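Local coordinates for CBS domain protein/ACT domain protein (Thermotoga maritima, PDB 1VR9) that is of unknown function but carries a CBS domain pair and an ACT domain, and may take part in magnesium ion binding or transport, at residues A[84-87]-A[88-91]; A[118-121]-A[122-125]; A[125-128]-A[129-132]. All blocks are in the same frame, centred on the assembly; numbering follows the deposited sequence.

All three interactions are local and follow one another along one CBS domain. Interaction 1, at the surface, is the turn leaving strand 85-86, tied by an aspartate and a water; interaction 2, partly buried, joins strand 115-120 of the same sheet to helix 121-130 through a serine N-cap; interaction 3, also at the surface, is the far end of that helix, where backbone bonds do nearly all the work. Leu-125 is shared by interactions 2 and 3. Ile-91, at the end of interaction 1, packs on both: Ile-91 CD1 lies 4.2 Å from Val-119 CG1 and Ile-91 CG1 4.1 Å from Ala-127 CB. Side-chain polar bonding thus gathers at the strand ends and fades along the helix.

Interaction 1 (A[84-87]-A[88-91]); sequences FVHE and EDNI
Asp-89 reaches back to His-86 with its carboxylate and its backbone, closing a tight turn at the end of strand 85-86. Two direct hydrogen bonds do this. His-86 N donates a hydrogen bond to Asp-89 OD2 at 2.9 Å, nearly straight (165°), from above the carboxylate plane. In return Asp-89 N donates to His-86 O at 3.2 Å. With CG anti to its own carbonyl carbon (chi1 -70°), the aspartate side chain folds over the turn and lays OD2 beside the strand, against His-86 N. A water forms the second kind of link: it donates to Asp-89 OD2 at 2.6 Å and lies 2.9 Å from His-86 ND1, in the imidazole plane at the ring edge. OD2 is therefore gripped by two donors. An alanine in place of Asp-89 would probably leave His-86 N and this water without their acceptor, and let the imidazole turn more freely.

Van der Waals contacts are few: Asp-89 OD2 sits 3.7 Å from Val-85 CB, whose side chain is buried against Leu-97 of helix 91-100. Glu-87 and Glu-88 occupy the outer corners; Glu-87 OE1 and Glu-88 OE2 stay 5.4 Å apart, a spacing at which their like charges probably repel only mildly. The backbone from His-86 to Asp-89 is a type I beta turn, here leading from strand 85-86 toward helix 91-100 of the CBS domain.

Interaction 2 (A[118-121]-A[122-125]); sequences AVSL and HDFL
The Phe-124 ring is met by Leu-121, whose CD1 comes at an oblique slant to within 4.1 Å of Phe-124 CD2. Beyond the segments the same ring meets that of Phe-98, the planes at about 45°. The other flat groups are polar: the imidazole of His-122 has Asp-123 OD1 at its edge and in its plane, and His-122 ND1 donates to it at 3.0 Å, on the anti side of the carboxylate and somewhat out of its plane. That bond helps fix the rotation of both groups.

Ser-120 is the N-cap of helix 121-130. Its OG, placed between the backbone N and the carbonyl carbon (chi1 74°), accepts from Asp-123 N at 2.9 Å, satisfying an amide of the first turn that has no earlier helical carbonyl to use. Asp-123 answers indirectly: a water donates to its OD2 and accepts from Ser-120 N at 2.9 Å, so the reciprocal half of a capping box is bridged by solvent. OD1 and OD2 thus serve different partners, the histidine and the water. Helical bonding then starts, Phe-124 N to Ser-120 O at 2.9 Å, almost in line with the carbonyl, and Leu-125 N to Leu-121 O at 3.0 Å.

On the buried side Val-119 CG1 touches Phe-124 CB at 4.1 Å. Here strand 115-120 runs straight into helix 121-130: Val-119 also packs on Val-108 of strand 105-109, while Phe-124 presses against Ile-91, Ala-94 and Leu-95 of helix 91-100.

Interaction 3 (A[125-128]-A[129-132]); sequences LEAL and IEAL
Ile-129 climbs over the carbonyl of Leu-125 in the last turns of helix 121-130, a regular alpha-helical i to i+4 arrangement. Its amide N donates to Leu-125 O at 2.9 Å. Ile-129 CB lies 3.5 Å from Glu-126 O and a little farther from Leu-125 O. The next atom, Ile-129 CG1, anti to the residue's own carbonyl carbon and beside its backbone N (chi1 -76°), settles 3.4 Å from Leu-125 O; at the tip, Ile-129 CD1 runs on past Leu-125 O at 3.8 Å. One branch of the isoleucine thus shields a carbonyl that the backbone has already bonded.

The bonding continues from Glu-130 N to Glu-126 O and from Ala-131 N to Ala-127 O, the last at 2.9 Å with the donor in the carbonyl plane. Glu-130 folds its bent side chain back along the helix, bringing OE1 near Ala-127 O; both are acceptors, so the approach is no bond, and this placement of the carboxylate is doubtful. Ala-127 is the buried residue here, and both it and Glu-130 touch Trp-18 of a loop, while most of the other residues are exposed.

At Ala-131 the backbone leaves helical angles and forms an inverse gamma turn, with a weak bond from Leu-132 N to Glu-130 O. Leu-132 then points its CB back toward the helix, 3.4 Å from Leu-128 O.

Interaction 1 (A[84-87]-A[88-91])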
loop_
_atom_site.group_PDB
_atom_site.type_symbol
_atom_site.label_atom_id
_atom_site.label_comp_id
_atom_site.label_asym_id
_atom_site.label_seq_id
_atom_site.Cartn_x
_atom_site.Cartn_y
_atom_site.Cartn_z
ATOM N N PHE A 84 -2.616 4.493 -6.034
ATOM C CA PHE A 84 -2.865 5.304 -4.856
ATOM C C PHE A 84 -4.196 6.040 -5.018
ATOM O O PHE A 84 -4.703 6.184 -6.126
ATOM C CB PHE A 84 -1.739 6.353 -4.659
ATOM C CG PHE A 84 -1.654 7.376 -5.767
ATOM C CD1 PHE A 84 -2.468 8.493 -5.770
ATOM C CD2 PHE A 84 -0.783 7.192 -6.831
ATOM C CE1 PHE A 84 -2.412 9.413 -6.804
ATOM C CE2 PHE A 84 -0.709 8.088 -7.848
ATOM C CZ PHE A 84 -1.520 9.212 -7.851
ATOM N N VAL A 85 -4.722 6.526 -3.901
ATOM C CA VAL A 85 -5.797 7.526 -3.915
ATOM C C VAL A 85 -5.423 8.682 -2.975
ATOM O O VAL A 85 -4.525 8.537 -2.175
ATOM C CB VAL A 85 -7.163 6.927 -3.518
ATOM C CG1 VAL A 85 -7.609 5.961 -4.570
ATOM C CG2 VAL A 85 -7.135 6.269 -2.135
ATOM N N HIS A 86 -6.115 9.814 -3.094
ATOM C CA HIS A 86 -5.851 10.976 -2.236
ATOM C C HIS A 86 -6.751 10.955 -0.995
ATOM O O HIS A 86 -7.830 10.391 -1.015
ATOM C CB HIS A 86 -6.058 12.287 -3.016
ATOM C CG HIS A 86 -4.914 12.642 -3.910
ATOM N ND1 HIS A 86 -4.798 12.173 -5.204
ATOM C CD2 HIS A 86 -3.830 13.427 -3.697
ATOM C CE1 HIS A 86 -3.698 12.664 -5.749
ATOM N NE2 HIS A 86 -3.093 13.426 -4.856
ATOM N N GLU A 87 -6.302 11.593 0.082
ATOM C CA GLU A 87 -7.096 11.671 1.316
ATOM C C GLU A 87 -8.528 12.160 1.104
ATOM O O GLU A 87 -9.459 11.703 1.774
ATOM C CB GLU A 87 -6.455 12.644 2.296
ATOM C CG GLU A 87 -5.195 12.145 2.969
ATOM C CD GLU A 87 -4.743 13.086 4.081
ATOM O OE1 GLU A 87 -4.471 14.284 3.815
ATOM O OE2 GLU A 87 -4.656 12.622 5.235
ATOM N N GLU A 88 -8.691 13.136 0.219
ATOM C CA GLU A 88 -9.985 13.807 0.051
ATOM C C GLU A 88 -10.867 13.198 -1.053
ATOM O O GLU A 88 -11.936 13.738 -1.381
ATOM C CB GLU A 88 -9.744 15.290 -0.206
ATOM C CG GLU A 88 -9.034 16.004 0.945
ATOM C CD GLU A 88 -9.908 16.173 2.180
ATOM O OE1 GLU A 88 -11.149 16.049 2.077
ATOM O OE2 GLU A 88 -9.349 16.430 3.267
ATOM N N ASP A 89 -10.420 12.089 -1.632
ATOM C CA ASP A 89 -11.247 11.348 -2.590
ATOM C C ASP A 89 -12.432 10.661 -1.905
ATOM O O ASP A 89 -12.461 10.455 -0.685
ATOM C CB ASP A 89 -10.431 10.286 -3.349
ATOM C CG ASP A 89 -9.434 10.890 -4.325
ATOM O OD1 ASP A 89 -9.580 12.090 -4.677
ATOM O OD2 ASP A 89 -8.493 10.164 -4.726
ATOM N N ASN A 90 -13.405 10.307 -2.728
ATOM C CA ASN A 90 -14.537 9.517 -2.284
ATOM C C ASN A 90 -14.136 8.059 -2.242
ATOM O O ASN A 90 -13.387 7.578 -3.106
ATOM C CB ASN A 90 -15.712 9.701 -3.243
ATOM C CG ASN A 90 -16.229 11.118 -3.265
ATOM O OD1 ASN A 90 -16.448 11.732 -2.217
ATOM N ND2 ASN A 90 -16.433 11.653 -4.470
ATOM N N ILE A 91 -14.645 7.333 -1.251
ATOM C CA ILE A 91 -14.337 5.915 -1.135
ATOM C C ILE A 91 -14.777 5.149 -2.403
ATOM O O ILE A 91 -14.132 4.187 -2.804
ATOM C CB ILE A 91 -14.923 5.321 0.192
ATOM C CG1 ILE A 91 -14.232 4.008 0.561
ATOM C CG2 ILE A 91 -16.433 5.181 0.091
ATOM C CD1 ILE A 91 -12.741 4.119 0.838
HETATM O O HOH W 1 -6.740 10.567 -6.586
#

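Interaction 2 (A[118-121]-A[122-125])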
loop_
_atom_site.group_PDB
_atom_site.type_symbol
_atom_site.label_atom_id
_atom_site.label_comp_id
_atom_site.label_asym_id
_atom_site.label_seq_id
_atom_site.Cartn_x
_atom_site.Cartn_y
_atom_site.Cartn_z
ATOM N N ALA A 118 -3.028 3.936 4.518
ATOM C CA ALA A 118 -3.604 3.054 3.509
ATOM C C ALA A 118 -5.069 2.794 3.811
ATOM O O ALA A 118 -5.522 2.947 4.950
ATOM C CB ALA A 118 -2.890 1.748 3.482
ATOM N N VAL A 119 -5.783 2.373 2.779
ATOM C CA VAL A 119 -7.118 1.765 2.915
ATOM C C VAL A 119 -6.946 0.269 2.675
ATOM O O VAL A 119 -6.524 -0.154 1.580
ATOM C CB VAL A 119 -8.143 2.351 1.914
ATOM C CG1 VAL A 119 -9.521 1.636 2.047
ATOM C CG2 VAL A 119 -8.324 3.818 2.135
ATOM N N SER A 120 -7.249 -0.535 3.679
ATOM C CA SER A 120 -7.229 -1.996 3.469
ATOM C C SER A 120 -8.378 -2.421 2.569
ATOM O O SER A 120 -9.470 -1.840 2.625
ATOM C CB SER A 120 -7.253 -2.758 4.794
ATOM O OG SER A 120 -8.521 -2.741 5.439
ATOM N N LEU A 121 -8.151 -3.423 1.719
ATOM C CA LEU A 121 -9.252 -3.989 0.939
ATOM C C LEU A 121 -10.402 -4.416 1.864
ATOM O O LEU A 121 -11.567 -4.187 1.564
ATOM C CB LEU A 121 -8.766 -5.163 0.083
ATOM C CG LEU A 121 -9.795 -5.840 -0.841
ATOM C CD1 LEU A 121 -10.490 -4.848 -1.755
ATOM C CD2 LEU A 121 -9.141 -6.940 -1.682
ATOM N N HIS A 122 -10.075 -5.009 3.007
ATOM C CA HIS A 122 -11.106 -5.416 3.961
ATOM C C HIS A 122 -11.961 -4.224 4.350
ATOM O O HIS A 122 -13.184 -4.280 4.288
ATOM C CB HIS A 122 -10.454 -6.029 5.200
ATOM C CG HIS A 122 -11.405 -6.296 6.318
ATOM N ND1 HIS A 122 -11.654 -5.374 7.311
ATOM C CD2 HIS A 122 -12.165 -7.377 6.606
ATOM C CE1 HIS A 122 -12.527 -5.881 8.168
ATOM N NE2 HIS A 122 -12.851 -7.099 7.769
ATOM N N ASP A 123 -11.310 -3.132 4.764
ATOM C CA ASP A 123 -12.051 -1.942 5.223
ATOM C C ASP A 123 -12.848 -1.288 4.090
ATOM O O ASP A 123 -13.963 -0.805 4.305
ATOM C CB ASP A 123 -11.099 -0.942 5.890
ATOM C CG ASP A 123 -10.606 -1.424 7.250
ATOM O OD1 ASP A 123 -11.083 -2.478 7.736
ATOM O OD2 ASP A 123 -9.749 -0.742 7.855
ATOM N N PHE A 124 -12.305 -1.302 2.884
ATOM C CA PHE A 124 -13.080 -0.887 1.719
ATOM C C PHE A 124 -14.362 -1.693 1.538
ATOM O O PHE A 124 -15.417 -1.131 1.259
ATOM C CB PHE A 124 -12.232 -0.969 0.457
ATOM C CG PHE A 124 -12.997 -0.751 -0.811
ATOM C CD1 PHE A 124 -13.363 0.530 -1.214
ATOM C CD2 PHE A 124 -13.304 -1.820 -1.633
ATOM C CE1 PHE A 124 -14.048 0.729 -2.391
ATOM C CE2 PHE A 124 -14.007 -1.625 -2.814
ATOM C CZ PHE A 124 -14.381 -0.347 -3.183
ATOM N N LEU A 125 -14.289 -3.016 1.669
ATOM C CA LEU A 125 -15.484 -3.834 1.564
ATOM C C LEU A 125 -16.488 -3.524 2.671
ATOM O O LEU A 125 -17.682 -3.533 2.430
ATOM C CB LEU A 125 -15.126 -5.319 1.541
ATOM C CG LEU A 125 -14.316 -5.698 0.292
ATOM C CD1 LEU A 125 -13.906 -7.178 0.392
ATOM C CD2 LEU A 125 -15.091 -5.456 -1.019
HETATM O O HOH W 2 -8.119 0.713 6.093
#

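Interaction 3 (A[125-128]-A[129-132])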
loop_
_atom_site.group_PDB
_atom_site.type_symbol
_atom_site.label_atom_id
_atom_site.label_comp_id
_atom_site.label_asym_id
_atom_site.label_seq_id
_atom_site.Cartn_x
_atom_site.Cartn_y
_atom_site.Cartn_z
ATOM N N LEU A 125 -14.289 -3.016 1.669
ATOM C CA LEU A 125 -15.484 -3.834 1.564
ATOM C C LEU A 125 -16.488 -3.524 2.671
ATOM O O LEU A 125 -17.682 -3.533 2.430
ATOM C CB LEU A 125 -15.126 -5.319 1.541
ATOM C CG LEU A 125 -14.316 -5.698 0.292
ATOM C CD1 LEU A 125 -13.906 -7.178 0.392
ATOM C CD2 LEU A 125 -15.091 -5.456 -1.019
ATOM N N GLU A 126 -15.987 -3.262 3.876
ATOM C CA GLU A 126 -16.831 -2.858 5.000
ATOM C C GLU A 126 -17.554 -1.547 4.691
ATOM O O GLU A 126 -18.729 -1.374 5.095
ATOM C CB GLU A 126 -15.969 -2.742 6.264
ATOM C CG GLU A 126 -16.727 -2.537 7.571
ATOM C CD GLU A 126 -15.820 -2.753 8.777
ATOM O OE1 GLU A 126 -14.579 -2.681 8.605
ATOM O OE2 GLU A 126 -16.343 -2.987 9.883
ATOM N N ALA A 127 -16.877 -0.630 3.991
ATOM C CA ALA A 127 -17.521 0.605 3.535
ATOM C C ALA A 127 -18.698 0.282 2.622
ATOM O O ALA A 127 -19.771 0.833 2.792
ATOM C CB ALA A 127 -16.562 1.503 2.827
ATOM N N LEU A 128 -18.482 -0.624 1.665
ATOM C CA LEU A 128 -19.544 -1.036 0.721
ATOM C C LEU A 128 -20.688 -1.795 1.394
ATOM O O LEU A 128 -21.845 -1.717 0.967
ATOM C CB LEU A 128 -18.945 -1.888 -0.403
ATOM C CG LEU A 128 -18.415 -1.190 -1.659
ATOM C CD1 LEU A 128 -17.760 0.156 -1.380
ATOM C CD2 LEU A 128 -17.459 -2.122 -2.389
ATOM N N ILE A 129 -20.374 -2.542 2.441
ATOM C CA ILE A 129 -21.420 -3.202 3.229
ATOM C C ILE A 129 -22.328 -2.178 3.885
ATOM O O ILE A 129 -23.544 -2.357 3.924
ATOM C CB ILE A 129 -20.795 -4.121 4.265
ATOM C CG1 ILE A 129 -20.309 -5.359 3.528
ATOM C CG2 ILE A 129 -21.793 -4.471 5.408
ATOM C CD1 ILE A 129 -19.539 -6.270 4.343
ATOM N N GLU A 130 -21.724 -1.105 4.390
ATOM C CA GLU A 130 -22.478 0.019 4.963
ATOM C C GLU A 130 -23.316 0.733 3.903
ATOM O O GLU A 130 -24.503 1.013 4.136
ATOM C CB GLU A 130 -21.515 1.005 5.640
ATOM C CG GLU A 130 -21.950 2.478 5.649
ATOM C CD GLU A 130 -20.775 3.443 5.442
ATOM O OE1 GLU A 130 -20.067 3.338 4.408
ATOM O OE2 GLU A 130 -20.572 4.309 6.313
ATOM N N ALA A 131 -22.685 1.050 2.771
ATOM C CA ALA A 131 -23.329 1.738 1.647
ATOM C C ALA A 131 -24.165 0.772 0.797
ATOM O O ALA A 131 -23.892 0.596 -0.386
ATOM C CB ALA A 131 -22.285 2.401 0.790
ATOM N N LEU A 132 -25.205 0.216 1.410
ATOM C CA LEU A 132 -25.952 -0.985 0.959
ATOM C C LEU A 132 -26.373 -1.674 2.262
ATOM O O LEU A 132 -26.204 -1.106 3.330
ATOM C CB LEU A 132 -25.105 -1.941 0.087
ATOM C CG LEU A 132 -25.275 -1.993 -1.450
ATOM C CD1 LEU A 132 -25.446 -0.638 -2.166
ATOM C CD2 LEU A 132 -24.122 -2.758 -2.081
#